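Local coordinates for flavin reductase domain protein, FMN-binding (PDB 3HMZ) that binds FMN and, as a member of the flavoredoxin family, probably acts as an NAD(P)-linked oxidoreductase, at residues Asn142-Leu145 with Leu149-Ala152; Glu72-Glu75 with Met79-Ile82. All coordinates share one frame; numbering follows the deposited sequence. Where two conformers were deposited one is given.

Both contacts join a short helix to the strand that follows it at once, and both strands belong to the antiparallel sheet of the domain. Interaction 2 comes first along the chain, with helix 69-77 running into strand 79-84; interaction 1 repeats the pattern with helix 141-147 and strand 149-160. Strand 131-138 lies between the two strands and pairs with each. The contact centres are about 12 Å apart, and they meet where Ala152 CB touches Phe80 CZ at 3.5 Å and where the Phe150 ring packs by the Glu75 side chain. Interaction 2 includes part of the helix that carries FMN-binding Lys69 and Thr70; interaction 1 also touches the second subunit, and one side chain of each lies about 8 Å from the FMN.

Interaction 1 of 2, residues Asn142-Leu145 with Leu149-Ala152; sequences NNQL and LFIA
Gln144 OE1 is gripped by Glu140 N and by a water that donates to it at 2.7 Å and accepts from Ile151 N at 2.9 Å, so the glutamine is tied to the strand through solvent. The setting is a helix-turn-strand unit of the split-barrel flavin reductase fold, in which helix 141-147 turns back into strand 149-160. Backbone closes the turn directly: Leu149 N bonds to Asn143 O at 3.2 Å. Gln144 suits its place because its methylene groups can pack on a ring while its amide makes polar bonds. Its CG, anti to the carbonyl carbon (chi1 -66°), lies over one face of the Phe150 ring, 3.7 Å from the centroid, in a CH-pi contact; the extended chain then carries the amide on above the CD2-CE2 side, its plane 17° from that of the ring. An alanine in place of Phe150 would probably open a gap beside Leu137 and leave the Gln144 amide without the flat surface that limits its turning. Asn143 turns its CB to the strand while its amide also reaches the second subunit, its ND2 bonding to Asn143 OD1 of that chain. The same ND2 donates to another water at 3.0 Å, and that water donates a hydrogen bond to Leu149 O, 2.7 Å away, while the methyl Ile151 CD1 rests 3.8 Å from Asn143 ND2.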
# COMPACT_ATOMS: atom_id res chain seq x y z
N ASN A 142 -2.23 4.32 21.94
CA ASN A 142 -3.36 5.05 21.38
C ASN A 142 -3.63 4.65 19.93
O ASN A 142 -4.77 4.42 19.56
CB ASN A 142 -3.13 6.56 21.43
CG ASN A 142 -4.41 7.30 21.12
OD1 ASN A 142 -5.39 7.17 21.83
ND2 ASN A 142 -4.43 8.02 20.00
N ASN A 143 -2.58 4.55 19.14
CA ASN A 143 -2.76 4.13 17.73
C ASN A 143 -3.39 2.74 17.66
O ASN A 143 -4.30 2.49 16.85
CB ASN A 143 -1.44 4.07 16.97
CG ASN A 143 -0.89 5.40 16.56
OD1 ASN A 143 -1.61 6.40 16.54
ND2 ASN A 143 0.38 5.41 16.16
N GLN A 144 -2.91 1.85 18.52
CA GLN A 144 -3.38 0.47 18.48
C GLN A 144 -4.85 0.32 18.92
O GLN A 144 -5.63 -0.46 18.35
CB GLN A 144 -2.43 -0.43 19.28
CG GLN A 144 -1.05 -0.53 18.63
CD GLN A 144 0.05 -1.10 19.52
OE1 GLN A 144 1.21 -0.75 19.35
NE2 GLN A 144 -0.32 -1.97 20.48
N LEU A 145 -5.24 1.11 19.93
CA LEU A 145 -6.60 1.06 20.43
C LEU A 145 -7.59 1.82 19.54
O LEU A 145 -8.65 1.28 19.16
CB LEU A 145 -6.64 1.68 21.85
CG LEU A 145 -8.01 1.65 22.55
CD1 LEU A 145 -8.55 0.24 22.70
CD2 LEU A 145 -7.88 2.39 23.92
N LEU A 149 -3.82 0.40 14.51
CA LEU A 149 -2.63 0.73 13.69
C LEU A 149 -1.38 0.42 14.47
O LEU A 149 -1.13 1.00 15.54
CB LEU A 149 -2.70 2.20 13.33
CG LEU A 149 -1.60 2.83 12.49
CD1 LEU A 149 -1.50 2.10 11.13
CD2 LEU A 149 -1.81 4.32 12.34
N PHE A 150 -0.55 -0.45 13.88
CA PHE A 150 0.66 -0.94 14.49
C PHE A 150 1.85 -0.47 13.68
O PHE A 150 1.80 -0.48 12.46
CB PHE A 150 0.61 -2.47 14.55
CG PHE A 150 -0.42 -2.99 15.52
CD1 PHE A 150 -1.75 -2.96 15.24
CD2 PHE A 150 -0.01 -3.52 16.74
CE1 PHE A 150 -2.70 -3.38 16.16
CE2 PHE A 150 -0.95 -3.99 17.66
CZ PHE A 150 -2.29 -3.91 17.39
N ILE A 151 2.89 -0.02 14.37
CA ILE A 151 4.16 0.45 13.80
C ILE A 151 5.26 -0.48 14.23
O ILE A 151 5.34 -0.85 15.41
CB ILE A 151 4.46 1.91 14.28
CG1 ILE A 151 3.45 2.87 13.64
CG2 ILE A 151 5.90 2.32 13.92
CD1 ILE A 151 3.49 4.27 14.22
N ALA A 152 6.12 -0.83 13.28
CA ALA A 152 7.26 -1.67 13.60
C ALA A 152 8.54 -1.26 12.92
O ALA A 152 8.50 -0.71 11.82
CB ALA A 152 6.98 -3.17 13.25
O HOH W 1 1.11 2.53 15.97
O HOH W 2 2.52 0.35 17.21

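Interaction 2 of 2, residues Glu72-Glu75 with Met79-Ile82; sequences EFIE and MFVI
Ile74 and Phe80 are brought together by their torsions. In Ile74, CG1 stands anti to the carbonyl carbon (chi1 -68°) and the chain then runs on extended (chi2 172°), which carries the terminal methyl CD1 off the helix and onto the phenylalanine. Phe80 holds its CG between its own backbone N and carbonyl carbon (chi1 57°), with its CB already directed at the helix. The result is a small apolar joint between helix 69-77 and strand 79-84 of the split-barrel domain, made across a short turn. The terminal methyl makes the closest approach: Ile74 CD1 lies 3.6 Å from both Phe80 CB and Phe80 CG, reaching the root of the ring at a slant. The second branch widens the grip, since Ile74 CG2 comes within 3.7 Å of Phe80 CD1, and Ile74 CG1 packs against Phe80 CB at 3.7 Å. A beta-branched isoleucine suits this position because its two arms spread along the near side of the phenylalanine, from CB to the first ring carbons. Farther round the ring, Ile82 CG1 sits in plane at the edge, so that the strand itself helps to frame the aromatic group. Ile74 also packs on Ala36 and Leu64, and Phe80 on Cys135, which makes the joint part of a wider core. Thr70, an FMN-binding residue one turn earlier on the same helix, has its side chain about 4 Å from that of Ile74. No hydrogen bond crosses between 72-75 and 79-82, so across these two segments the helix, which carries FMN-binding residues, meets its strand through apolar packing, a contact that fixes distance more than direction.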
# COMPACT_ATOMS: atom_id res chain seq x y z
N GLU A 72 -3.37 -10.57 18.70
CA GLU A 72 -3.10 -11.00 20.09
C GLU A 72 -1.65 -11.47 20.24
O GLU A 72 -0.94 -11.08 21.17
CB GLU A 72 -4.07 -12.10 20.48
CG GLU A 72 -3.92 -12.63 21.91
CD GLU A 72 -4.84 -13.78 22.14
OE1 GLU A 72 -6.04 -13.61 21.83
OE2 GLU A 72 -4.33 -14.86 22.58
N PHE A 73 -1.20 -12.28 19.29
CA PHE A 73 0.17 -12.79 19.33
C PHE A 73 1.19 -11.68 19.25
O PHE A 73 2.24 -11.73 19.92
CB PHE A 73 0.39 -13.80 18.19
CG PHE A 73 -0.21 -15.15 18.40
CD1 PHE A 73 -1.11 -15.45 19.46
CD2 PHE A 73 0.11 -16.18 17.50
CE1 PHE A 73 -1.62 -16.73 19.61
CE2 PHE A 73 -0.43 -17.47 17.66
CZ PHE A 73 -1.31 -17.72 18.70
N ILE A 74 0.93 -10.70 18.36
CA ILE A 74 1.81 -9.54 18.23
C ILE A 74 1.88 -8.69 19.51
O ILE A 74 2.94 -8.26 19.92
CB ILE A 74 1.47 -8.72 16.98
CG1 ILE A 74 1.83 -9.58 15.76
CG2 ILE A 74 2.25 -7.41 16.96
CD1 ILE A 74 1.40 -9.01 14.40
N GLU A 75 0.72 -8.49 20.13
CA GLU A 75 0.65 -7.73 21.38
C GLU A 75 1.42 -8.45 22.48
O GLU A 75 2.10 -7.80 23.26
CB GLU A 75 -0.79 -7.54 21.80
CG GLU A 75 -1.56 -6.54 20.92
CD GLU A 75 -3.07 -6.63 21.07
OE1 GLU A 75 -3.60 -7.67 21.52
OE2 GLU A 75 -3.75 -5.64 20.72
N MSE A 79 6.76 -9.03 18.21
CA MSE A 79 7.52 -9.40 17.01
C MSE A 79 6.59 -10.05 15.99
O MSE A 79 5.64 -10.72 16.34
CB MSE A 79 8.59 -10.45 17.36
CG MSE A 79 9.67 -10.03 18.34
SE MSE A 79 10.92 -8.77 17.59
CE MSE A 79 11.54 -9.65 15.98
N PHE A 80 6.92 -9.87 14.71
CA PHE A 80 6.17 -10.52 13.64
C PHE A 80 6.99 -10.48 12.36
O PHE A 80 8.03 -9.81 12.29
CB PHE A 80 4.77 -9.90 13.46
CG PHE A 80 4.76 -8.42 13.19
CD1 PHE A 80 4.78 -7.49 14.24
CD2 PHE A 80 4.64 -7.93 11.89
CE1 PHE A 80 4.74 -6.14 14.01
CE2 PHE A 80 4.58 -6.56 11.65
CZ PHE A 80 4.62 -5.66 12.72
N VAL A 81 6.50 -11.21 11.36
CA VAL A 81 7.10 -11.21 10.04
C VAL A 81 6.01 -10.72 9.06
O VAL A 81 4.81 -11.09 9.15
CB VAL A 81 7.63 -12.58 9.58
CG1 VAL A 81 8.17 -12.53 8.12
CG2 VAL A 81 8.71 -13.11 10.55
N ILE A 82 6.45 -9.85 8.16
CA ILE A 82 5.65 -9.41 6.99
C ILE A 82 6.32 -10.06 5.80
O ILE A 82 7.53 -9.97 5.61
CB ILE A 82 5.65 -7.89 6.82
CG1 ILE A 82 4.93 -7.22 8.01
CG2 ILE A 82 5.03 -7.45 5.49
CD1 ILE A 82 3.45 -7.60 8.14